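Local coordinates for thymidylate synthase 1 (Bacillus subtilis, PDB 1BKP), which probably catalyses, as a homodimer, the reductive methylation of dUMP to dTMP with 5,10-methylenetetrahydrofolate as both methyl donor and reductant, at residues W64-K69 with I258-L263; I74-K78 with D124-L129. One frame throughout, in Å; residues are numbered along the deposited sequence.

Contact 1 of 2, residues W64-K69 with I258-L263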
loop_
_atom_site.group_PDB
_atom_site.type_symbol
_atom_site.label_atom_id
_atom_site.label_comp_id
_atom_site.label_asym_id
_atom_site.label_seq_id
_atom_site.Cartn_x
_atom_site.Cartn_y
_atom_site.Cartn_z
ATOM N N TRP A 64 16.663 18.394 6.074
ATOM C CA TRP A 64 16.096 17.757 7.223
ATOM C C TRP A 64 15.165 18.558 8.089
ATOM O O TRP A 64 14.219 18.026 8.561
ATOM C CB TRP A 64 17.214 17.114 8.026
ATOM C CG TRP A 64 18.077 18.115 8.782
ATOM C CD1 TRP A 64 19.215 18.777 8.312
ATOM C CD2 TRP A 64 17.902 18.504 10.142
ATOM N NE1 TRP A 64 19.749 19.550 9.336
ATOM C CE2 TRP A 64 18.968 19.391 10.465
ATOM C CE3 TRP A 64 16.938 18.196 11.144
ATOM C CZ2 TRP A 64 19.083 19.952 11.730
ATOM C CZ3 TRP A 64 17.061 18.748 12.404
ATOM C CH2 TRP A 64 18.135 19.623 12.684
ATOM N N LYS A 65 15.469 19.818 8.365
ATOM C CA LYS A 65 14.592 20.680 9.181
ATOM C C LYS A 65 13.240 20.914 8.533
ATOM O O LYS A 65 12.224 20.873 9.200
ATOM C CB LYS A 65 15.274 22.009 9.425
ATOM C CG LYS A 65 16.319 21.968 10.505
ATOM C CD LYS A 65 16.520 23.408 11.058
ATOM C CE LYS A 65 17.758 23.552 11.904
ATOM N NZ LYS A 65 18.090 24.976 12.125
ATOM N N THR A 66 13.233 21.310 7.252
ATOM C CA THR A 66 12.013 21.498 6.463
ATOM C C THR A 66 11.169 20.198 6.460
ATOM O O THR A 66 9.958 20.259 6.607
ATOM C CB THR A 66 12.391 21.771 5.043
ATOM O OG1 THR A 66 13.206 22.941 5.092
ATOM C CG2 THR A 66 11.165 21.999 4.164
ATOM N N ALA A 67 11.824 19.050 6.383
ATOM C CA ALA A 67 11.068 17.767 6.407
ATOM C C ALA A 67 10.335 17.578 7.716
ATOM O O ALA A 67 9.158 17.119 7.701
ATOM C CB ALA A 67 12.040 16.601 6.164
ATOM N N ILE A 68 11.026 17.860 8.856
ATOM C CA ILE A 68 10.369 17.779 10.152
ATOM C C ILE A 68 9.285 18.818 10.315
ATOM O O ILE A 68 8.216 18.518 10.863
ATOM C CB ILE A 68 11.362 17.801 11.291
ATOM C CG1 ILE A 68 12.263 16.603 11.087
ATOM C CG2 ILE A 68 10.680 17.799 12.655
ATOM C CD1 ILE A 68 13.450 16.541 12.111
ATOM N N LYS A 69 9.509 20.032 9.805
ATOM C CA LYS A 69 8.417 21.034 9.884
ATOM C C LYS A 69 7.133 20.612 9.181
ATOM O O LYS A 69 6.016 20.808 9.767
ATOM C CB LYS A 69 8.869 22.444 9.438
ATOM C CG LYS A 69 9.830 23.113 10.415
ATOM C CD LYS A 69 10.453 24.317 9.725
ATOM C CE LYS A 69 11.325 25.096 10.684
ATOM N NZ LYS A 69 12.033 26.186 9.961
ATOM N N ILE A 258 10.030 21.900 16.878
ATOM C CA ILE A 258 11.255 21.779 16.055
ATOM C C ILE A 258 12.535 21.769 16.844
ATOM O O ILE A 258 13.457 21.060 16.488
ATOM C CB ILE A 258 11.243 22.838 14.862
ATOM C CG1 ILE A 258 12.317 22.489 13.859
ATOM C CG2 ILE A 258 11.352 24.222 15.354
ATOM C CD1 ILE A 258 12.083 21.057 13.196
ATOM N N ASP A 259 12.600 22.481 17.980
ATOM C CA ASP A 259 13.808 22.491 18.792
ATOM C C ASP A 259 14.037 21.186 19.507
ATOM O O ASP A 259 15.121 20.976 19.983
ATOM C CB ASP A 259 13.736 23.660 19.779
ATOM C CG ASP A 259 13.391 24.972 19.031
ATOM O OD1 ASP A 259 14.198 25.316 18.093
ATOM O OD2 ASP A 259 12.251 25.509 19.234
ATOM N N ASP A 260 13.142 20.193 19.332
ATOM C CA ASP A 260 13.393 18.914 20.031
ATOM C C ASP A 260 14.176 17.894 19.156
ATOM O O ASP A 260 14.318 16.730 19.526
ATOM C CB ASP A 260 12.070 18.269 20.505
ATOM C CG ASP A 260 11.411 19.058 21.596
ATOM O OD1 ASP A 260 12.107 19.531 22.492
ATOM O OD2 ASP A 260 10.204 19.265 21.563
ATOM N N PHE A 261 14.666 18.353 17.992
ATOM C CA PHE A 261 15.318 17.464 17.053
ATOM C C PHE A 261 16.646 18.095 16.635
ATOM O O PHE A 261 16.653 19.223 16.259
ATOM C CB PHE A 261 14.434 17.388 15.787
ATOM C CG PHE A 261 13.063 16.779 16.034
ATOM C CD1 PHE A 261 12.904 15.407 16.060
ATOM C CD2 PHE A 261 11.999 17.574 16.273
ATOM C CE1 PHE A 261 11.651 14.832 16.343
ATOM C CE2 PHE A 261 10.698 17.036 16.552
ATOM C CZ PHE A 261 10.540 15.607 16.591
ATOM N N LYS A 262 17.729 17.352 16.590
ATOM C CA LYS A 262 18.970 17.944 16.145
ATOM C C LYS A 262 19.749 16.781 15.531
ATOM O O LYS A 262 19.764 15.699 16.101
ATOM C CB LYS A 262 19.700 18.563 17.389
ATOM C CG LYS A 262 21.158 18.291 17.507
ATOM C CD LYS A 262 21.706 18.887 18.810
ATOM C CE LYS A 262 23.189 19.289 18.674
ATOM N NZ LYS A 262 23.650 20.187 19.792
ATOM N N LEU A 263 20.309 17.006 14.342
ATOM C CA LEU A 263 21.125 16.064 13.634
ATOM C C LEU A 263 22.507 16.377 14.000
ATOM O O LEU A 263 22.945 17.479 13.778
ATOM C CB LEU A 263 20.989 16.335 12.168
ATOM C CG LEU A 263 20.984 15.183 11.200
ATOM C CD1 LEU A 263 20.064 14.040 11.756
ATOM C CD2 LEU A 263 20.521 15.727 9.815
#
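The indole of W64 is sandwiched between two aliphatic groups. L263 lies over one face, its CD2 standing 3.6 Å from the centroid of the five-membered ring and 12° off the normal, a CH-pi contact. L263 CB packs over the six-membered ring, 4.0 Å from W64 CE2. The opposite face is covered from within the helix by CG of K65. At the rim, in the ring plane, sit I68 CD1 and the carbonyl oxygen of F261, the latter 3.9 Å from W64 CH2. With CG between the backbone N and the carbonyl carbon (chi1 73°), the W64 indole is set against L263. The phenyl ring of F261 receives I68 on one face: I68 CG2 is 4.1 Å from the ring centroid, and I68 CD1 touches F261 CB and CG. Helix 64-75 runs nearly antiparallel to strand 261-264, at 156° between the segment axes; that strand pairs with 243-246 in a two-stranded antiparallel sheet separate from the large sheet of the thymidylate synthase fold. Helix 188-206 packs against the same side chains, with V197 and M201 on F261 and F193 on W64. Just before the strand, the 3-10 turn 258-260 brings in I258, whose CD1 packs 3.6 Å from I68 CG2 and meets K69 CG at 4.1 Å. Beyond CG the K69 chain is extended, and its NZ bonds to M88 O.

Contact 2 of 2, residues I74-K78 with D124-L129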
loop_
_atom_site.group_PDB
_atom_site.type_symbol
_atom_site.label_atom_id
_atom_site.label_comp_id
_atom_site.label_asym_id
_atom_site.label_seq_id
_atom_site.Cartn_x
_atom_site.Cartn_y
_atom_site.Cartn_z
ATOM N N ILE A 74 1.455 18.418 9.066
ATOM C CA ILE A 74 0.496 17.369 8.697
ATOM C C ILE A 74 -0.008 16.465 9.883
ATOM O O ILE A 74 -1.265 16.270 10.080
ATOM C CB ILE A 74 1.130 16.422 7.627
ATOM C CG1 ILE A 74 1.511 17.225 6.316
ATOM C CG2 ILE A 74 0.117 15.273 7.199
ATOM C CD1 ILE A 74 2.605 16.343 5.467
ATOM N N TRP A 75 0.931 15.918 10.640
ATOM C CA TRP A 75 0.608 14.928 11.679
ATOM C C TRP A 75 0.324 15.439 13.091
ATOM O O TRP A 75 -0.486 14.831 13.781
ATOM C CB TRP A 75 1.760 13.926 11.812
ATOM C CG TRP A 75 1.771 12.886 10.672
ATOM C CD1 TRP A 75 2.188 13.043 9.348
ATOM C CD2 TRP A 75 1.233 11.564 10.781
ATOM N NE1 TRP A 75 1.926 11.873 8.647
ATOM C CE2 TRP A 75 1.354 10.947 9.496
ATOM C CE3 TRP A 75 0.678 10.837 11.846
ATOM C CZ2 TRP A 75 0.938 9.629 9.258
ATOM C CZ3 TRP A 75 0.259 9.491 11.600
ATOM C CH2 TRP A 75 0.397 8.918 10.326
ATOM N N GLN A 76 0.905 16.574 13.469
ATOM C CA GLN A 76 0.750 17.108 14.815
ATOM C C GLN A 76 -0.275 18.223 14.840
ATOM O O GLN A 76 -1.265 18.126 15.567
ATOM C CB GLN A 76 2.085 17.624 15.367
ATOM C CG GLN A 76 1.986 17.885 16.840
ATOM C CD GLN A 76 3.166 18.681 17.291
ATOM O OE1 GLN A 76 3.358 19.768 16.812
ATOM N NE2 GLN A 76 4.040 18.088 18.138
ATOM N N LEU A 77 -0.116 19.254 13.994
ATOM C CA LEU A 77 -1.105 20.323 13.963
ATOM C C LEU A 77 -2.307 19.812 13.168
ATOM O O LEU A 77 -3.441 20.343 13.288
ATOM C CB LEU A 77 -0.527 21.574 13.253
ATOM C CG LEU A 77 0.882 22.071 13.713
ATOM C CD1 LEU A 77 1.174 23.507 13.083
ATOM C CD2 LEU A 77 1.057 22.078 15.133
ATOM N N LYS A 78 -2.091 18.862 12.261
ATOM C CA LYS A 78 -3.190 18.327 11.425
ATOM C C LYS A 78 -3.864 19.470 10.747
ATOM O O LYS A 78 -5.120 19.591 10.735
ATOM C CB LYS A 78 -4.197 17.529 12.293
ATOM C CG LYS A 78 -3.590 16.238 12.780
ATOM C CD LYS A 78 -4.391 15.423 13.888
ATOM C CE LYS A 78 -4.317 16.014 15.250
ATOM N NZ LYS A 78 -4.801 15.097 16.385
ATOM N N ASP A 124 -9.860 11.411 15.949
ATOM C CA ASP A 124 -9.302 11.372 14.571
ATOM C C ASP A 124 -8.343 10.157 14.397
ATOM O O ASP A 124 -8.083 9.358 15.345
ATOM C CB ASP A 124 -8.647 12.754 14.225
ATOM C CG ASP A 124 -7.433 13.077 15.092
ATOM O OD1 ASP A 124 -6.603 12.164 15.431
ATOM O OD2 ASP A 124 -7.323 14.256 15.489
ATOM N N GLN A 125 -7.768 10.030 13.207
ATOM C CA GLN A 125 -6.892 8.899 12.943
ATOM C C GLN A 125 -5.655 8.839 13.763
ATOM O O GLN A 125 -5.134 7.775 14.010
ATOM C CB GLN A 125 -6.469 8.946 11.457
ATOM C CG GLN A 125 -7.623 8.608 10.455
ATOM C CD GLN A 125 -7.055 8.454 9.032
ATOM O OE1 GLN A 125 -6.144 7.590 8.817
ATOM N NE2 GLN A 125 -7.479 9.325 8.097
ATOM N N VAL A 126 -5.098 9.985 14.123
ATOM C CA VAL A 126 -3.849 9.966 14.846
ATOM C C VAL A 126 -4.125 9.555 16.330
ATOM O O VAL A 126 -3.442 8.672 16.855
ATOM C CB VAL A 126 -3.177 11.345 14.792
ATOM C CG1 VAL A 126 -1.895 11.352 15.631
ATOM C CG2 VAL A 126 -2.895 11.756 13.326
ATOM N N ASP A 127 -5.114 10.172 16.994
ATOM C CA ASP A 127 -5.412 9.755 18.370
ATOM C C ASP A 127 -5.928 8.333 18.442
ATOM O O ASP A 127 -5.585 7.595 19.386
ATOM C CB ASP A 127 -6.440 10.705 18.972
ATOM C CG ASP A 127 -5.844 12.086 19.265
ATOM O OD1 ASP A 127 -4.613 12.183 19.546
ATOM O OD2 ASP A 127 -6.614 13.050 19.117
ATOM N N TYR A 128 -6.607 7.885 17.382
ATOM C CA TYR A 128 -7.103 6.551 17.406
ATOM C C TYR A 128 -5.872 5.601 17.306
ATOM O O TYR A 128 -5.699 4.640 18.079
ATOM C CB TYR A 128 -8.029 6.303 16.205
ATOM C CG TYR A 128 -8.631 4.919 16.283
ATOM C CD1 TYR A 128 -9.741 4.668 17.105
ATOM C CD2 TYR A 128 -8.068 3.857 15.583
ATOM C CE1 TYR A 128 -10.280 3.414 17.207
ATOM C CE2 TYR A 128 -8.602 2.599 15.672
ATOM C CZ TYR A 128 -9.709 2.399 16.464
ATOM O OH TYR A 128 -10.303 1.173 16.344
ATOM N N LEU A 129 -4.948 5.923 16.391
ATOM C CA LEU A 129 -3.739 5.095 16.246
ATOM C C LEU A 129 -2.928 5.083 17.546
ATOM O O LEU A 129 -2.496 3.998 18.007
ATOM C CB LEU A 129 -2.821 5.726 15.133
ATOM C CG LEU A 129 -1.386 5.053 14.995
ATOM C CD1 LEU A 129 -1.538 3.590 14.514
ATOM C CD2 LEU A 129 -0.400 5.856 14.067
#
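W75, in the last turn of helix 64-75, meets V126 at the start of the facing helix: its CE3 lies 4.0 Å from V126 CG2. L129, one turn further along the second helix, brings CD2 up to the ring's edge, near its plane, 4.4 Å from W75 CZ3. The W75 carbonyl oxygen, 3.9 Å from V126 CG2, is buried here without a hydrogen-bonding partner, whereas W75 NE1 bonds to the hydroxyl of Y195. K78 is the first residue past the helix to leave helical angles, with positive phi (54°). The K78 side chain crosses V126, with CD 4.0 Å from V126 CG2, and bends at chi3 (-75°) on the way to its ammonium group. There NZ forms a salt bridge with D124 OD2 at 2.8 Å, meeting that oxygen on its syn side and 18° out of the carboxylate plane. D127 OD2, 3.9 Å from K78 NZ, adds only a long salt bridge, and Y254 OH joins this network through hydrogen bonds to K78 NZ and D127 OD1. D124 is also the N-cap of helix 125-135: its OD1 accepts a nearly straight bond from D127 N at 2.9 Å and a weak one from V126 N. The two carboxylate oxygens thus divide their work between helix cap and lysine, and K114 adds a second salt bridge to OD2. L111 of helix 108-112 packs against W75, K78 and V126, while strands 143-145 and 161-169 of the large sheet supply T144 and T164 to W75, and W166 to L129.

How the contacts relate
Both contacts draw on helix 64-75: contact 1 uses its first residues and contact 2 its last turn and the residues that follow, so one helix is packed at its start against strand 261-264 and at its end against helix 125-135. In sequence, contact 2 is nested within the loop closed by contact 1. Their centres lie 19 Å apart; the nearest atoms are about 5 Å apart, without touching. Neither contains a predicted dUMP-binding residue, though such residues lie nearby: between side chains, N191 is about 11 Å from I68 and about 10 Å from W75, and R141 about 9 Å from L129. As dUMP is shared between subunits, N191 and R141 probably serve different sites.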